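Local atomic coordinates of initiator protein NS1 (PDB entry 4R94), a protein that nicks viral DNA at the replication origin through its N-terminal metal-dependent nuclease domain, modelled here, and unwinds it with a separate ATP-driven helicase domain. Residues Phe203-Met206 with Ile207-Phe211; Asn238-Lys241 with Glu242-His246. All blocks are in the same frame, centred on the assembly; numbering follows the deposited sequence.

Contact 1 of 2, residues Phe203-Met206 with Ile207-Phe211; sequences FGNM and IAYYF
Met206 meets both aromatic residues that end this short helix, Tyr210 and Phe211. Met206 CB lies against the next amide, Ile207 N. CG, anti to the backbone N (chi1 -175°), swings to the Phe211 ring, where Met206 CG lies 3.5 Å from Phe211 CE2. The chain then bends at chi2 and chi3, and Met206 SD comes alongside Tyr210, 3.9 Å from Tyr210 CB. From there the sulfur approaches both rings obliquely, 4.9 Å from the Tyr210 centroid, a pair of Met-aromatic contacts. Tyr210 CD2 lies over the centre of one face of the Phe211 ring.

The backbone also brings these two successive residues to Met206. Regular i to i+4 bonds run as far as Tyr209 N to Asn205 O, 2.8 Å; then the helix widens into a pi-type turn, with Phe211 N bonding to Met206 O at 3.1 Å, while Tyr210 N makes a weak, bent bond to the same oxygen. Tyr210 is the nuclease active-site tyrosine, and with Phe211 it begins the predicted RCR-3 motif, of the kind found in rolling-circle replication initiators; the wide turn thus falls at the residues that carry it.

One turn back, Ile207 CD1 sits over one face of the Phe203 ring, a CH-pi contact 3.6 Å from its centroid and 13° off the normal. On another side of the helix the Asn205 amide runs beside the Tyr209 ring, their planes 40° apart; Asn205 OD1 is hydrogen-bonded to Tyr252 OH, and the Tyr252 ring meets Tyr209 edge-to-face.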
loop_
_atom_site.group_PDB
_atom_site.type_symbol
_atom_site.label_atom_id
_atom_site.label_comp_id
_atom_site.label_asym_id
_atom_site.label_seq_id
_atom_site.Cartn_x
_atom_site.Cartn_y
_atom_site.Cartn_z
ATOM N N PHE A 203 -8.976 -4.794 -11.805
ATOM C CA PHE A 203 -8.489 -5.363 -10.553
ATOM C C PHE A 203 -7.760 -6.702 -10.705
ATOM O O PHE A 203 -6.560 -6.791 -10.465
ATOM C CB PHE A 203 -9.670 -5.508 -9.595
ATOM C CG PHE A 203 -9.295 -5.901 -8.194
ATOM C CD1 PHE A 203 -8.780 -4.965 -7.302
ATOM C CD2 PHE A 203 -9.536 -7.192 -7.743
ATOM C CE1 PHE A 203 -8.470 -5.325 -5.987
ATOM C CE2 PHE A 203 -9.235 -7.559 -6.432
ATOM C CZ PHE A 203 -8.694 -6.625 -5.553
ATOM N N GLY A 204 -8.485 -7.746 -11.096
ATOM C CA GLY A 204 -7.884 -9.065 -11.212
ATOM C C GLY A 204 -6.721 -9.106 -12.191
ATOM O O GLY A 204 -5.683 -9.689 -11.898
ATOM N N ASN A 205 -6.880 -8.465 -13.343
ATOM C CA ASN A 205 -5.824 -8.518 -14.344
ATOM C C ASN A 205 -4.539 -7.848 -13.887
ATOM O O ASN A 205 -3.459 -8.393 -14.075
ATOM C CB ASN A 205 -6.285 -7.896 -15.663
ATOM C CG ASN A 205 -7.331 -8.735 -16.361
ATOM O OD1 ASN A 205 -7.579 -9.891 -15.993
ATOM N ND2 ASN A 205 -7.965 -8.151 -17.376
ATOM N N MET A 206 -4.656 -6.668 -13.284
ATOM C CA MET A 206 -3.483 -5.954 -12.802
ATOM C C MET A 206 -2.754 -6.750 -11.714
ATOM O O MET A 206 -1.528 -6.775 -11.672
ATOM C CB MET A 206 -3.865 -4.565 -12.268
ATOM C CG MET A 206 -2.663 -3.729 -11.856
ATOM S SD MET A 206 -1.629 -3.266 -13.265
ATOM C CE MET A 206 -2.890 -2.509 -14.262
ATOM N N ILE A 207 -3.505 -7.394 -10.823
ATOM C CA ILE A 207 -2.857 -8.186 -9.791
ATOM C C ILE A 207 -2.130 -9.405 -10.405
ATOM O O ILE A 207 -0.935 -9.599 -10.170
ATOM C CB ILE A 207 -3.884 -8.614 -8.725
ATOM C CG1 ILE A 207 -4.445 -7.349 -8.060
ATOM C CG2 ILE A 207 -3.232 -9.574 -7.720
ATOM C CD1 ILE A 207 -5.652 -7.595 -7.152
ATOM N N ALA A 208 -2.823 -10.178 -11.235
ATOM C CA ALA A 208 -2.263 -11.419 -11.759
ATOM C C ALA A 208 -1.135 -11.179 -12.760
ATOM O O ALA A 208 -0.101 -11.850 -12.722
ATOM C CB ALA A 208 -3.359 -12.249 -12.411
ATOM N N TYR A 209 -1.336 -10.214 -13.652
ATOM C CA TYR A 209 -0.388 -9.990 -14.738
ATOM C C TYR A 209 0.719 -9.001 -14.397
ATOM O O TYR A 209 1.650 -8.819 -15.181
ATOM C CB TYR A 209 -1.127 -9.496 -15.982
ATOM C CG TYR A 209 -2.135 -10.468 -16.536
ATOM C CD1 TYR A 209 -1.823 -11.820 -16.663
ATOM C CD2 TYR A 209 -3.392 -10.040 -16.936
ATOM C CE1 TYR A 209 -2.748 -12.717 -17.172
ATOM C CE2 TYR A 209 -4.321 -10.926 -17.456
ATOM C CZ TYR A 209 -3.991 -12.267 -17.566
ATOM O OH TYR A 209 -4.914 -13.161 -18.082
ATOM N N TYR A 210 0.630 -8.335 -13.245
ATOM C CA TYR A 210 1.657 -7.360 -12.911
ATOM C C TYR A 210 2.114 -7.459 -11.436
ATOM O O TYR A 210 3.279 -7.764 -11.178
ATOM C CB TYR A 210 1.173 -5.933 -13.240
ATOM C CG TYR A 210 2.217 -4.897 -12.936
ATOM C CD1 TYR A 210 3.390 -4.820 -13.688
ATOM C CD2 TYR A 210 2.049 -4.004 -11.888
ATOM C CE1 TYR A 210 4.368 -3.887 -13.397
ATOM C CE2 TYR A 210 3.026 -3.063 -11.590
ATOM C CZ TYR A 210 4.174 -3.007 -12.347
ATOM O OH TYR A 210 5.132 -2.071 -12.033
ATOM N N PHE A 211 1.248 -7.204 -10.458
ATOM C CA PHE A 211 1.792 -7.167 -9.093
ATOM C C PHE A 211 2.329 -8.519 -8.623
ATOM O O PHE A 211 3.344 -8.579 -7.924
ATOM C CB PHE A 211 0.752 -6.626 -8.099
ATOM C CG PHE A 211 0.503 -5.157 -8.259
ATOM C CD1 PHE A 211 1.531 -4.250 -8.045
ATOM C CD2 PHE A 211 -0.739 -4.687 -8.680
ATOM C CE1 PHE A 211 1.327 -2.875 -8.210
ATOM C CE2 PHE A 211 -0.962 -3.323 -8.847
ATOM C CZ PHE A 211 0.075 -2.414 -8.631
#

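Contact 2 of 2, residues Asn238-Lys241 with Glu242-His246; sequences NFLK and EGERH
Lys241 and Glu244 are joined at the start of helix 242-252 by a nearly straight hydrogen bond: Lys241 N, at the N-cap residue, donates to Glu244 OE1 at 2.9 Å, with an N-H...O angle of 173°. The acceptor uses its anti lone pair. The carboxylate thus reaches back from the first turn to the cap residue's own amide, the side-chain-to-backbone half of a capping box. Main-chain bonding begins here too, with Arg245 N to Lys241 O at 3.0 Å, while Glu244 N adds a weak, bent bond to that oxygen.

Two waters extend the polar network. One donates to Glu244 OE1 and Phe239 O and weakly accepts from Lys241 NZ, joining the carboxylate to the preceding loop; the other accepts from Arg245 NH1 at 2.9 Å, in the guanidinium plane, and lies beside Leu240 O.

Other polar contacts involve the charged side chains. Glu242 is extended beyond CG; its OE2 lies in the plane of the His246 ring and accepts from His246 NE2 at 2.7 Å through its anti lone pair, and its OE1 accepts from Lys216 N. Lys241 runs alongside Glu244, yet its ammonium stays 4.7 Å (NZ to OE1) from the carboxylate.

Apolar packing is modest: Leu240 CB rests 3.7 Å from Arg245 CG. Helix 8-19 lies against this junction, through Ala13 to Leu240 and Val10 to Glu244, and helix 54-70 meets Phe239. On the sheet side, Arg245 hydrogen-bonds Gln117 of strand 112-121 and Ser230 of strand 227-232, with Tyr227 in cation-pi contact.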
loop_
_atom_site.group_PDB
_atom_site.type_symbol
_atom_site.label_atom_id
_atom_site.label_comp_id
_atom_site.label_asym_id
_atom_site.label_seq_id
_atom_site.Cartn_x
_atom_site.Cartn_y
_atom_site.Cartn_z
ATOM N N ASN A 238 -2.443 -12.798 0.620
ATOM C CA ASN A 238 -1.621 -12.430 1.782
ATOM C C ASN A 238 -0.528 -13.425 2.104
ATOM O O ASN A 238 0.630 -13.068 2.239
ATOM C CB ASN A 238 -2.473 -12.296 3.055
ATOM C CG ASN A 238 -3.497 -11.189 2.976
ATOM O OD1 ASN A 238 -4.227 -11.068 2.003
ATOM N ND2 ASN A 238 -3.582 -10.393 4.032
ATOM N N PHE A 239 -0.914 -14.688 2.249
ATOM C CA PHE A 239 0.014 -15.664 2.805
ATOM C C PHE A 239 0.820 -16.390 1.742
ATOM O O PHE A 239 1.608 -17.275 2.060
ATOM C CB PHE A 239 -0.738 -16.692 3.666
ATOM C CG PHE A 239 -1.428 -16.109 4.880
ATOM C CD1 PHE A 239 -1.150 -14.826 5.343
ATOM C CD2 PHE A 239 -2.360 -16.874 5.571
ATOM C CE1 PHE A 239 -1.803 -14.314 6.466
ATOM C CE2 PHE A 239 -3.013 -16.370 6.694
ATOM C CZ PHE A 239 -2.731 -15.092 7.141
ATOM N N LEU A 240 0.643 -16.014 0.476
ATOM C CA LEU A 240 1.351 -16.706 -0.601
ATOM C C LEU A 240 2.848 -16.390 -0.652
ATOM O O LEU A 240 3.256 -15.227 -0.606
ATOM C CB LEU A 240 0.725 -16.364 -1.955
ATOM C CG LEU A 240 -0.760 -16.681 -2.135
ATOM C CD1 LEU A 240 -1.193 -16.374 -3.576
ATOM C CD2 LEU A 240 -1.029 -18.142 -1.790
ATOM N N LYS A 241 3.660 -17.441 -0.777
ATOM C CA LYS A 241 5.095 -17.304 -0.997
ATOM C C LYS A 241 5.328 -16.893 -2.453
ATOM O O LYS A 241 4.420 -17.037 -3.271
ATOM C CB LYS A 241 5.806 -18.616 -0.674
ATOM C CG LYS A 241 5.576 -19.089 0.766
ATOM C CD LYS A 241 6.082 -20.510 0.997
ATOM C CE LYS A 241 6.156 -20.809 2.493
ATOM N NZ LYS A 241 4.901 -20.434 3.198
ATOM N N GLU A 242 6.526 -16.392 -2.780
ATOM C CA GLU A 242 6.768 -15.881 -4.138
ATOM C C GLU A 242 6.470 -16.938 -5.197
ATOM O O GLU A 242 5.853 -16.641 -6.212
ATOM C CB GLU A 242 8.206 -15.375 -4.346
ATOM C CG GLU A 242 8.325 -14.652 -5.710
ATOM C CD GLU A 242 9.731 -14.270 -6.167
ATOM O OE1 GLU A 242 10.614 -13.994 -5.330
ATOM O OE2 GLU A 242 9.941 -14.231 -7.408
ATOM N N GLY A 243 6.899 -18.170 -4.949
ATOM C CA GLY A 243 6.667 -19.246 -5.897
ATOM C C GLY A 243 5.192 -19.485 -6.135
ATOM O O GLY A 243 4.774 -19.748 -7.254
ATOM N N GLU A 244 4.396 -19.363 -5.079
ATOM C CA GLU A 244 2.962 -19.592 -5.171
ATOM C C GLU A 244 2.277 -18.459 -5.934
ATOM O O GLU A 244 1.284 -18.671 -6.623
ATOM C CB GLU A 244 2.353 -19.741 -3.768
ATOM C CG GLU A 244 2.876 -20.975 -3.021
ATOM C CD GLU A 244 2.386 -21.074 -1.583
ATOM O OE1 GLU A 244 2.466 -20.072 -0.838
ATOM O OE2 GLU A 244 1.926 -22.170 -1.192
ATOM N N ARG A 245 2.803 -17.250 -5.776
ATOM C CA ARG A 245 2.260 -16.097 -6.478
ATOM C C ARG A 245 2.452 -16.262 -7.990
ATOM O O ARG A 245 1.553 -15.975 -8.778
ATOM C CB ARG A 245 2.928 -14.812 -5.972
ATOM C CG ARG A 245 2.513 -14.427 -4.537
ATOM C CD ARG A 245 3.534 -13.492 -3.894
ATOM N NE ARG A 245 3.720 -12.267 -4.671
ATOM C CZ ARG A 245 3.170 -11.095 -4.371
ATOM N NH1 ARG A 245 2.374 -10.976 -3.304
ATOM N NH2 ARG A 245 3.403 -10.044 -5.153
ATOM N N HIS A 246 3.627 -16.737 -8.390
ATOM C CA HIS A 246 3.879 -16.987 -9.811
ATOM C C HIS A 246 3.000 -18.120 -10.335
ATOM O O HIS A 246 2.532 -18.067 -11.472
ATOM C CB HIS A 246 5.359 -17.295 -10.038
ATOM C CG HIS A 246 6.263 -16.151 -9.703
ATOM N ND1 HIS A 246 5.961 -14.850 -10.028
ATOM C CD2 HIS A 246 7.445 -16.112 -9.042
ATOM C CE1 HIS A 246 6.929 -14.054 -9.599
ATOM N NE2 HIS A 246 7.838 -14.797 -8.999
HETATM O O HOH W 1 1.867 -20.084 1.750
HETATM O O HOH W 2 1.821 -12.651 -1.048
#

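Overall arrangement
Contact 1 comes first along the chain, and the two centres lie 14 Å apart on the same side of the chain's centre. They meet where Phe211 O packs 3.1 Å from Arg245 NH2. Gln117 joins them as well, NE2 to Phe211 O and OE1 to Arg245 NH2. Contact 1 borders the nuclease centre directly: between nearest atoms, the Tyr210 side chain is about 5 Å from the magnesium ion, and that of Phe211 about 3 Å from that of His129, a metal ligand with Glu119 and His127. Contact 2 stands further back, the nearest atom of the Arg245 side chain being about 11 Å from the metal.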